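Local coordinates for protein triacylglycerol lipase (Clostridium botulinum, PDB 5AH1) that probably hydrolyses carboxylic ester bonds, including those of triacylglycerols and synthetic polyesters, as a zinc-binding lipase of the alpha/beta-hydrolase fold, at residues A[95-100]-A[430-435]; A[44-49]-A[101-106]. All blocks are in the same frame, centred on the assembly; numbering follows the deposited sequence.

Contact 1: residues A[95-100]-A[430-435]; sequences LGYKYW and VGTFGN
Tyr-97 and Thr-432 meet hydroxyl to hydroxyl, with OH of the tyrosine 2.6 Å from OG1 of the threonine, in a hydrogen bond for which either may be the donor. The threonine oxygen lies at the edge of the phenol ring, near its plane. On Tyr-97, CG stands opposite the backbone N (chi1 -167°), a setting that sends the ring across to the other loop. Two waters extend this polar row. One links Tyr-97 OH to the carbonyl of Gly-431, donating to Gly-431 O over 2.9 Å. The second is held by Thr-432 OG1 and donates to Tyr-99 O at 2.7 Å. That carbonyl and Val-430 O are 3.4 Å apart, two acceptors that cannot bond each other, and the water supplies a donor to one of them.

Apolar contacts flank the row. CG1 of Val-430 reaches the six-membered ring of Trp-100, closest at CZ3 (3.9 Å), and lies 4.3 Å from Tyr-99 CE1, obliquely to both rings. Beyond Thr-432 a cis peptide turns the chain back, and the threonine methyl CG2 sits over the centre of the Phe-433 ring, 3.9 Å above its plane. CE1 of that ring approaches Tyr-97 OH to 3.6 Å. Ile-256 of helix 242-257 packs against Tyr-97, Thr-432 and Phe-433 alike.

The contact also borders a bound potassium and what is probably the nucleophile elbow. Phe-433 N bonds to Asp-428, a potassium ligand, while Tyr-99 bonds through OH to ND1 of His-181 and touches Ser-182, within a GxSxG sequence. Loops that follow parallel strands and border the elbow in this way are a feature of the alpha/beta-hydrolase fold.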
# COMPACT_ATOMS: atom_id res chain seq x y z
N LEU A 95 -10.01 2.96 -17.08
CA LEU A 95 -11.15 2.44 -17.84
C LEU A 95 -11.84 1.31 -17.09
O LEU A 95 -12.31 0.35 -17.70
CB LEU A 95 -10.70 2.00 -19.23
CG LEU A 95 -10.18 3.16 -20.08
CD1 LEU A 95 -9.60 2.67 -21.38
CD2 LEU A 95 -11.26 4.18 -20.35
N GLY A 96 -11.93 1.45 -15.78
CA GLY A 96 -12.72 0.53 -14.98
C GLY A 96 -11.95 -0.63 -14.37
O GLY A 96 -12.52 -1.36 -13.57
N TYR A 97 -10.69 -0.81 -14.75
CA TYR A 97 -9.90 -1.86 -14.11
C TYR A 97 -9.60 -1.42 -12.69
O TYR A 97 -9.02 -0.35 -12.50
CB TYR A 97 -8.58 -2.08 -14.86
CG TYR A 97 -7.89 -3.36 -14.43
CD1 TYR A 97 -8.18 -4.56 -15.05
CD2 TYR A 97 -6.97 -3.36 -13.40
CE1 TYR A 97 -7.56 -5.73 -14.66
CE2 TYR A 97 -6.36 -4.53 -12.99
CZ TYR A 97 -6.65 -5.71 -13.63
OH TYR A 97 -6.06 -6.89 -13.24
N LYS A 98 -9.99 -2.23 -11.71
CA LYS A 98 -9.89 -1.83 -10.30
C LYS A 98 -8.59 -2.26 -9.64
O LYS A 98 -8.12 -3.38 -9.84
CB LYS A 98 -11.06 -2.43 -9.51
CG LYS A 98 -12.42 -1.91 -9.94
CD LYS A 98 -12.68 -0.48 -9.45
CE LYS A 98 -14.00 0.08 -10.00
NZ LYS A 98 -13.91 0.38 -11.44
N TYR A 99 -8.02 -1.38 -8.82
CA TYR A 99 -6.89 -1.78 -8.00
C TYR A 99 -7.31 -2.97 -7.13
O TYR A 99 -6.60 -3.97 -7.01
CB TYR A 99 -6.41 -0.64 -7.12
CG TYR A 99 -5.12 -0.95 -6.39
CD1 TYR A 99 -5.13 -1.59 -5.16
CD2 TYR A 99 -3.89 -0.61 -6.93
CE1 TYR A 99 -3.95 -1.87 -4.47
CE2 TYR A 99 -2.72 -0.88 -6.28
CZ TYR A 99 -2.75 -1.52 -5.05
OH TYR A 99 -1.55 -1.74 -4.40
N TRP A 100 -8.49 -2.84 -6.52
CA TRP A 100 -9.01 -3.84 -5.62
C TRP A 100 -9.89 -4.82 -6.38
O TRP A 100 -11.11 -4.67 -6.44
CB TRP A 100 -9.75 -3.18 -4.46
CG TRP A 100 -8.81 -2.41 -3.56
CD1 TRP A 100 -8.55 -1.07 -3.59
CD2 TRP A 100 -7.98 -2.95 -2.52
NE1 TRP A 100 -7.63 -0.74 -2.63
CE2 TRP A 100 -7.26 -1.88 -1.95
CE3 TRP A 100 -7.80 -4.24 -2.00
CZ2 TRP A 100 -6.38 -2.06 -0.89
CZ3 TRP A 100 -6.94 -4.41 -0.94
CH2 TRP A 100 -6.23 -3.33 -0.40
N VAL A 430 -4.48 -8.79 -4.72
CA VAL A 430 -5.55 -7.84 -5.03
C VAL A 430 -6.24 -8.18 -6.36
O VAL A 430 -6.93 -7.34 -6.96
CB VAL A 430 -5.06 -6.36 -5.01
CG1 VAL A 430 -4.63 -5.98 -3.62
CG2 VAL A 430 -3.92 -6.11 -6.00
N GLY A 431 -6.11 -9.44 -6.81
CA GLY A 431 -6.90 -9.93 -7.93
C GLY A 431 -6.25 -9.84 -9.29
O GLY A 431 -6.87 -10.17 -10.31
N THR A 432 -4.99 -9.41 -9.32
CA THR A 432 -4.22 -9.24 -10.55
C THR A 432 -2.97 -10.15 -10.47
O THR A 432 -1.86 -9.68 -10.19
CB THR A 432 -3.84 -7.76 -10.70
OG1 THR A 432 -5.05 -6.98 -10.82
CG2 THR A 432 -2.99 -7.51 -11.94
N PHE A 433 -3.13 -11.46 -10.71
CA PHE A 433 -4.35 -12.11 -11.18
C PHE A 433 -4.69 -13.26 -10.25
O PHE A 433 -3.89 -14.17 -10.05
CB PHE A 433 -4.13 -12.62 -12.60
CG PHE A 433 -3.80 -11.52 -13.58
CD1 PHE A 433 -4.78 -10.64 -14.01
CD2 PHE A 433 -2.51 -11.36 -14.05
CE1 PHE A 433 -4.48 -9.62 -14.89
CE2 PHE A 433 -2.21 -10.35 -14.93
CZ PHE A 433 -3.20 -9.47 -15.35
N GLY A 434 -5.88 -13.22 -9.67
CA GLY A 434 -6.31 -14.27 -8.77
C GLY A 434 -7.76 -14.11 -8.37
O GLY A 434 -8.33 -13.01 -8.43
N ASN A 435 -8.35 -15.23 -7.98
CA ASN A 435 -9.71 -15.28 -7.48
C ASN A 435 -9.66 -15.11 -5.97
O ASN A 435 -9.30 -16.05 -5.25
CB ASN A 435 -10.31 -16.64 -7.86
CG ASN A 435 -11.74 -16.82 -7.40
OD1 ASN A 435 -12.35 -15.92 -6.81
ND2 ASN A 435 -12.30 -17.99 -7.69
O HOH W 1 -8.02 -8.97 -12.64
O HOH W 2 -5.57 -4.73 -9.36

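Contact 2: residues A[44-49]-A[101-106]; sequences EEVKSE and GGVVDL
Val-103 sets its two methyls against the backbone of the 44-49 segment: CG1 comes 3.3 Å from Lys-47 O, and CG2 rests 3.6 Å from Glu-49 CA. The Val-46 methyl CG1 adds a looser apolar touch, 4.3 Å from CG1 of Val-103. In return the Glu-49 side chain, which leaves the helix start with CG trans to N (chi1 -179°) and stays extended, runs past the Val-103 carbonyl, bringing CD within 3.5 Å of Val-103 O. Its CG meets CG2 of Val-104 at 4.0 Å, the two side chains crossing at about a right angle.

A water joins the segments beyond this layer. It donates to Glu-49 OE2 at 2.7 Å and accepts from Asp-105 N at 2.9 Å.

The next shell fixes the backbones. A type II' turn from Gly-101 to Val-104, closed by Val-104 N to Gly-101 O (3.0 Å), presents both valines. Ser-48 caps helix 49-54 through Asp-51 N. Asp-105 caps helix 106-112 by a weak bond from OD1 to Glu-108 N, while OD2 forms a salt bridge with Arg-91. Ile-52 of the first helix packs against Val-103 and Val-104.

Direct contact is mostly van der Waals, and one water makes the polar link. The helix start would probably favour the charged Glu-49 carboxylate, whereas Val-103 O would tend to oppose it; the water donating to OE2 probably offsets part of that.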
# COMPACT_ATOMS: atom_id res chain seq x y z
N GLU A 44 1.45 -11.81 -18.81
CA GLU A 44 0.22 -12.59 -18.84
C GLU A 44 -0.93 -11.75 -19.41
O GLU A 44 -0.98 -10.55 -19.17
CB GLU A 44 -0.11 -13.03 -17.41
CG GLU A 44 0.88 -14.06 -16.82
CD GLU A 44 0.72 -14.25 -15.31
OE1 GLU A 44 0.08 -13.41 -14.66
OE2 GLU A 44 1.24 -15.26 -14.77
N GLU A 45 -1.84 -12.36 -20.15
CA GLU A 45 -3.00 -11.63 -20.67
C GLU A 45 -3.97 -11.33 -19.53
O GLU A 45 -4.20 -12.17 -18.65
CB GLU A 45 -3.72 -12.43 -21.77
CG GLU A 45 -2.84 -12.92 -22.92
CD GLU A 45 -2.27 -11.80 -23.78
OE1 GLU A 45 -2.98 -10.79 -24.00
OE2 GLU A 45 -1.11 -11.93 -24.24
N VAL A 46 -4.52 -10.12 -19.52
CA VAL A 46 -5.61 -9.77 -18.61
C VAL A 46 -6.79 -10.71 -18.88
O VAL A 46 -7.12 -10.97 -20.03
CB VAL A 46 -6.05 -8.31 -18.83
CG1 VAL A 46 -7.35 -8.01 -18.10
CG2 VAL A 46 -4.94 -7.35 -18.40
N LYS A 47 -7.41 -11.22 -17.82
CA LYS A 47 -8.49 -12.19 -17.96
C LYS A 47 -9.86 -11.55 -17.77
O LYS A 47 -9.99 -10.53 -17.12
CB LYS A 47 -8.35 -13.31 -16.93
CG LYS A 47 -7.00 -13.97 -16.87
CD LYS A 47 -6.99 -15.04 -15.79
CE LYS A 47 -5.58 -15.38 -15.35
NZ LYS A 47 -4.75 -15.88 -16.48
N SER A 48 -10.88 -12.19 -18.33
CA SER A 48 -12.25 -11.79 -18.08
C SER A 48 -12.61 -12.13 -16.65
O SER A 48 -11.98 -12.98 -16.02
CB SER A 48 -13.19 -12.56 -19.01
OG SER A 48 -13.22 -13.93 -18.65
N GLU A 49 -13.65 -11.49 -16.14
CA GLU A 49 -14.15 -11.79 -14.82
C GLU A 49 -14.54 -13.27 -14.75
O GLU A 49 -14.30 -13.94 -13.75
CB GLU A 49 -15.34 -10.90 -14.47
CG GLU A 49 -15.91 -11.15 -13.09
CD GLU A 49 -16.83 -10.04 -12.63
OE1 GLU A 49 -17.35 -9.29 -13.49
OE2 GLU A 49 -17.04 -9.91 -11.40
N GLY A 101 -9.24 -5.82 -6.97
CA GLY A 101 -9.89 -6.95 -7.60
C GLY A 101 -9.70 -7.05 -9.10
O GLY A 101 -10.01 -8.07 -9.70
N GLY A 102 -9.23 -5.97 -9.73
CA GLY A 102 -9.03 -6.00 -11.16
C GLY A 102 -10.32 -5.98 -11.95
O GLY A 102 -11.04 -4.97 -11.95
N VAL A 103 -10.62 -7.09 -12.62
CA VAL A 103 -11.90 -7.24 -13.32
C VAL A 103 -13.01 -7.69 -12.39
O VAL A 103 -14.17 -7.77 -12.81
CB VAL A 103 -11.80 -8.23 -14.49
CG1 VAL A 103 -10.83 -7.70 -15.54
CG2 VAL A 103 -11.39 -9.62 -14.02
N VAL A 104 -12.67 -8.00 -11.14
CA VAL A 104 -13.66 -8.26 -10.10
C VAL A 104 -13.71 -7.05 -9.18
O VAL A 104 -12.70 -6.64 -8.68
CB VAL A 104 -13.31 -9.51 -9.28
CG1 VAL A 104 -14.32 -9.72 -8.14
CG2 VAL A 104 -13.24 -10.75 -10.19
N ASP A 105 -14.88 -6.46 -8.98
CA ASP A 105 -14.99 -5.25 -8.17
C ASP A 105 -15.18 -5.65 -6.71
O ASP A 105 -16.32 -5.86 -6.26
CB ASP A 105 -16.15 -4.39 -8.70
CG ASP A 105 -16.21 -3.03 -8.03
OD1 ASP A 105 -15.54 -2.82 -7.00
OD2 ASP A 105 -16.94 -2.15 -8.53
N LEU A 106 -14.08 -5.78 -5.97
CA LEU A 106 -14.16 -6.27 -4.59
C LEU A 106 -15.03 -5.39 -3.71
O LEU A 106 -15.79 -5.91 -2.88
CB LEU A 106 -12.76 -6.40 -3.99
CG LEU A 106 -11.85 -7.49 -4.54
CD1 LEU A 106 -10.46 -7.35 -3.98
CD2 LEU A 106 -12.41 -8.87 -4.23
O HOH W 3 -17.25 -7.40 -10.37

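How the contacts relate
The two contacts lie side by side, their centres about 5 Å apart, and share one continuous loop between strand 80-83 and helix 106-112: contact 1 uses 95-100 and contact 2 the next six residues. Along the chain the order is 44-49, 95-100, 101-106, 430-435, so the pairings interleave. Tyr-97 CZ packs 3.4 Å from Gly-102 CA, and Trp-100 O is probably hydrogen-bonded to Leu-106 N. The outer partners also meet, Phe-433 CD2 lying 3.4 Å from Glu-44 OE1. One loop of the parallel-sheet domain is thus held between an N-terminal segment and the loop leading to helix 437-448, bringing distant parts of the sequence together.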